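Local coordinates for putative ABC transporter (Thermobispora bispora, PDB 4PE6), which probably binds a sugar or sugar-like solute as the substrate-binding component of an ABC transporter, and here holds a trihydroxybutanoic acid, at residues A[230-242]-A[249-261]. Numbering follows the deposited sequence.
Sequences IPAVTFETNGRAL and KIDNGSVAVMSDP. With LTH ((2R,3S)-2,3,4-trihydroxybutanoic acid), chain C.
Ser254 OG is held from two directions: it accepts from Val233 N at 2.9 Å with an almost straight N-H...O angle of 171°, and donates to Asn252 OD1, lying in the carbonyl plane on a lone pair. Asn252 OD1 also takes Ser254 N at 3.1 Å, tilted 35° from that plane, closing an Asx turn. With chi1 at 64°, Asn252 CG stands between the backbone N and the carbonyl carbon, which carries ND2 across to weak, bent bonds with Ile230 O and Pro231 O. A lysine in its place would probably leave Ser254 OG without its acceptor, free to turn away from Val233 N. Beyond the turn the strands pair in parallel, Val255 N bonding to Val233 O (3.0 Å) and Phe235 N to Val255 O (2.8 Å). Thr234 CG2 and Val255 CG2 lie side by side 3.9 Å apart, while Phe235 CB and Leu242 CD1 approach Ala256 CB on the other face. Where the strands diverge, water 1 takes over, donating to Phe235 O and accepting from Val257 N. Selenomethionine Met258 sets SE in van der Waals contact with Thr237 OG1 (3.6 Å), which donates to water 2, a bridge to Ser259 O; Ser259 OG donates to LTH O4 at 2.6 Å. This beta-alpha-beta unit, linked through helix 239-247, passes from side-chain-mediated to backbone to water-mediated pairing, ending at the ligand with one hydrogen bond and the Met258 methyl.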
# COMPACT_ATOMS: atom_id res chain seq x y z
N ILE A 230 4.92 -25.44 -1.25
CA ILE A 230 4.72 -24.02 -1.11
C ILE A 230 6.12 -23.34 -1.21
O ILE A 230 7.02 -23.67 -0.45
CB ILE A 230 4.02 -23.70 0.24
CG1 ILE A 230 2.71 -24.51 0.40
CG2 ILE A 230 3.78 -22.21 0.41
CD1 ILE A 230 1.62 -24.21 -0.61
N PRO A 231 6.32 -22.44 -2.18
CA PRO A 231 7.62 -21.72 -2.25
C PRO A 231 7.76 -20.62 -1.23
O PRO A 231 6.85 -20.38 -0.46
CB PRO A 231 7.59 -21.11 -3.66
CG PRO A 231 6.15 -20.87 -3.91
CD PRO A 231 5.41 -22.02 -3.27
N ALA A 232 8.91 -19.92 -1.22
CA ALA A 232 9.01 -18.67 -0.46
C ALA A 232 8.07 -17.66 -1.11
O ALA A 232 8.08 -17.49 -2.32
CB ALA A 232 10.44 -18.14 -0.44
N VAL A 233 7.22 -17.04 -0.30
CA VAL A 233 6.25 -16.06 -0.81
C VAL A 233 6.33 -14.73 -0.06
O VAL A 233 7.02 -14.58 0.96
CB VAL A 233 4.80 -16.61 -0.75
CG1 VAL A 233 4.64 -17.81 -1.67
CG2 VAL A 233 4.41 -16.98 0.67
N THR A 234 5.62 -13.74 -0.60
CA THR A 234 5.54 -12.42 0.01
C THR A 234 4.12 -12.28 0.53
O THR A 234 3.20 -12.02 -0.23
CB THR A 234 5.86 -11.31 -1.01
OG1 THR A 234 5.02 -11.45 -2.17
CG2 THR A 234 7.31 -11.38 -1.43
N PHE A 235 3.94 -12.50 1.83
CA PHE A 235 2.62 -12.51 2.41
C PHE A 235 2.01 -11.13 2.54
O PHE A 235 2.70 -10.14 2.73
CB PHE A 235 2.67 -13.11 3.82
CG PHE A 235 2.81 -14.59 3.82
CD1 PHE A 235 1.79 -15.39 3.31
CD2 PHE A 235 3.93 -15.20 4.36
CE1 PHE A 235 1.91 -16.76 3.31
CE2 PHE A 235 4.04 -16.58 4.37
CZ PHE A 235 3.02 -17.36 3.85
N GLU A 236 0.68 -11.14 2.49
CA GLU A 236 -0.16 -10.10 3.08
C GLU A 236 0.29 -9.82 4.51
O GLU A 236 0.67 -10.75 5.22
CB GLU A 236 -1.62 -10.57 3.16
CG GLU A 236 -2.31 -10.79 1.82
CD GLU A 236 -2.10 -12.16 1.21
OE1 GLU A 236 -1.25 -12.93 1.70
OE2 GLU A 236 -2.78 -12.46 0.21
N THR A 237 0.18 -8.57 4.93
CA THR A 237 0.44 -8.19 6.32
C THR A 237 -0.88 -8.20 7.08
O THR A 237 -1.13 -7.33 7.90
CB THR A 237 1.09 -6.80 6.39
OG1 THR A 237 0.35 -5.90 5.56
CG2 THR A 237 2.55 -6.87 5.94
N ASN A 238 -1.75 -9.17 6.78
CA ASN A 238 -3.04 -9.23 7.43
C ASN A 238 -3.09 -10.39 8.43
O ASN A 238 -2.15 -11.19 8.50
CB ASN A 238 -4.21 -9.25 6.41
CG ASN A 238 -4.33 -10.54 5.62
OD1 ASN A 238 -3.60 -11.52 5.82
ND2 ASN A 238 -5.26 -10.55 4.68
N GLY A 239 -4.16 -10.46 9.21
CA GLY A 239 -4.30 -11.50 10.23
C GLY A 239 -4.26 -12.91 9.67
O GLY A 239 -3.66 -13.80 10.27
N ARG A 240 -4.90 -13.13 8.53
CA ARG A 240 -5.01 -14.47 7.95
C ARG A 240 -3.65 -15.00 7.46
O ARG A 240 -3.33 -16.18 7.67
CB ARG A 240 -6.01 -14.45 6.79
CG ARG A 240 -6.15 -15.78 6.06
CD ARG A 240 -7.14 -15.68 4.92
NE ARG A 240 -8.48 -15.33 5.42
CZ ARG A 240 -9.05 -14.14 5.32
NH1 ARG A 240 -8.43 -13.10 4.72
NH2 ARG A 240 -10.26 -13.97 5.84
N ALA A 241 -2.86 -14.14 6.83
CA ALA A 241 -1.57 -14.58 6.28
C ALA A 241 -0.56 -14.85 7.40
O ALA A 241 0.18 -15.85 7.37
CB ALA A 241 -1.02 -13.56 5.31
N LEU A 242 -0.53 -13.95 8.38
CA LEU A 242 0.34 -14.13 9.55
C LEU A 242 0.04 -15.44 10.30
O LEU A 242 0.97 -16.17 10.66
CB LEU A 242 0.22 -12.94 10.49
CG LEU A 242 1.22 -11.79 10.26
CD1 LEU A 242 1.67 -11.62 8.82
CD2 LEU A 242 0.61 -10.49 10.77
N LYS A 249 3.98 -23.24 10.28
CA LYS A 249 5.38 -23.00 10.65
C LYS A 249 6.24 -22.82 9.42
O LYS A 249 7.32 -23.41 9.30
CB LYS A 249 5.90 -24.14 11.51
CG LYS A 249 5.04 -24.45 12.73
CD LYS A 249 5.37 -25.81 13.31
CE LYS A 249 4.84 -26.94 12.44
NZ LYS A 249 5.86 -28.00 12.26
N ILE A 250 5.75 -22.00 8.49
CA ILE A 250 6.43 -21.82 7.23
C ILE A 250 7.78 -21.18 7.55
O ILE A 250 7.85 -20.12 8.16
CB ILE A 250 5.62 -20.98 6.21
CG1 ILE A 250 4.27 -21.65 5.89
CG2 ILE A 250 6.42 -20.73 4.94
CD1 ILE A 250 4.37 -22.94 5.10
N ASP A 251 8.85 -21.88 7.17
CA ASP A 251 10.20 -21.47 7.46
C ASP A 251 11.03 -21.68 6.23
O ASP A 251 11.94 -22.51 6.22
CB ASP A 251 10.75 -22.30 8.62
CG ASP A 251 11.93 -21.64 9.29
OD1 ASP A 251 11.70 -20.67 10.04
OD2 ASP A 251 13.08 -22.08 9.05
N ASN A 252 10.69 -20.97 5.16
CA ASN A 252 11.30 -21.20 3.86
C ASN A 252 11.77 -19.93 3.14
O ASN A 252 12.00 -19.95 1.94
CB ASN A 252 10.30 -21.93 2.97
CG ASN A 252 9.07 -21.09 2.67
OD1 ASN A 252 8.88 -20.00 3.22
ND2 ASN A 252 8.21 -21.60 1.79
N GLY A 253 11.89 -18.84 3.88
CA GLY A 253 12.32 -17.57 3.29
C GLY A 253 11.17 -16.63 3.03
O GLY A 253 11.37 -15.53 2.51
N SER A 254 9.94 -17.07 3.34
CA SER A 254 8.78 -16.21 3.17
C SER A 254 8.94 -14.94 3.98
O SER A 254 9.61 -14.95 5.01
CB SER A 254 7.48 -16.94 3.51
OG SER A 254 7.21 -17.91 2.50
N VAL A 255 8.38 -13.83 3.49
CA VAL A 255 8.44 -12.53 4.18
C VAL A 255 7.06 -11.89 4.24
O VAL A 255 6.12 -12.33 3.57
CB VAL A 255 9.42 -11.57 3.50
CG1 VAL A 255 10.83 -12.12 3.60
CG2 VAL A 255 9.01 -11.30 2.05
N ALA A 256 6.92 -10.88 5.10
CA ALA A 256 5.69 -10.11 5.21
C ALA A 256 6.03 -8.64 5.35
O ALA A 256 6.41 -8.17 6.44
CB ALA A 256 4.87 -10.57 6.40
N VAL A 257 5.89 -7.91 4.25
CA VAL A 257 6.17 -6.47 4.21
C VAL A 257 5.21 -5.78 3.22
O VAL A 257 4.92 -6.30 2.15
CB VAL A 257 7.65 -6.19 3.85
CG1 VAL A 257 8.04 -6.88 2.54
CG2 VAL A 257 7.93 -4.70 3.79
N MSE A 258 4.67 -4.62 3.61
CA MSE A 258 3.83 -3.81 2.72
C MSE A 258 3.94 -2.38 3.18
O MSE A 258 4.44 -2.09 4.28
CB MSE A 258 2.33 -4.19 2.77
CG MSE A 258 2.07 -5.62 2.35
SE MSE A 258 0.17 -5.96 1.99
CE MSE A 258 0.06 -5.15 0.18
N SER A 259 3.50 -1.48 2.33
CA SER A 259 3.20 -0.11 2.71
C SER A 259 2.14 -0.06 3.81
O SER A 259 1.45 -1.07 4.09
CB SER A 259 2.73 0.68 1.50
OG SER A 259 1.57 0.08 0.93
N ASP A 260 1.98 1.13 4.37
CA ASP A 260 1.06 1.41 5.47
C ASP A 260 -0.28 1.88 4.96
O ASP A 260 -0.38 2.95 4.37
CB ASP A 260 1.68 2.51 6.36
CG ASP A 260 0.79 2.94 7.52
OD1 ASP A 260 -0.09 2.18 7.99
OD2 ASP A 260 1.00 4.07 7.98
N PRO A 261 -1.35 1.07 5.17
CA PRO A 261 -2.68 1.51 4.76
C PRO A 261 -3.11 2.81 5.44
O PRO A 261 -3.88 3.56 4.85
CB PRO A 261 -3.60 0.36 5.19
CG PRO A 261 -2.71 -0.82 5.32
CD PRO A 261 -1.37 -0.28 5.76
O1 LTH C . -1.36 -2.62 -2.01
C1 LTH C . -1.84 -1.53 -2.48
O LTH C . -2.97 -1.39 -3.01
C2 LTH C . -1.01 -0.23 -2.31
O2 LTH C . -1.68 0.89 -2.94
C3 LTH C . 0.36 -0.36 -2.93
O3 LTH C . 0.24 -0.65 -4.32
C4 LTH C . 1.10 0.99 -2.78
O4 LTH C . 1.29 1.19 -1.35
O HOH W 1 4.91 -9.00 1.42
O HOH W 2 0.77 -3.28 5.91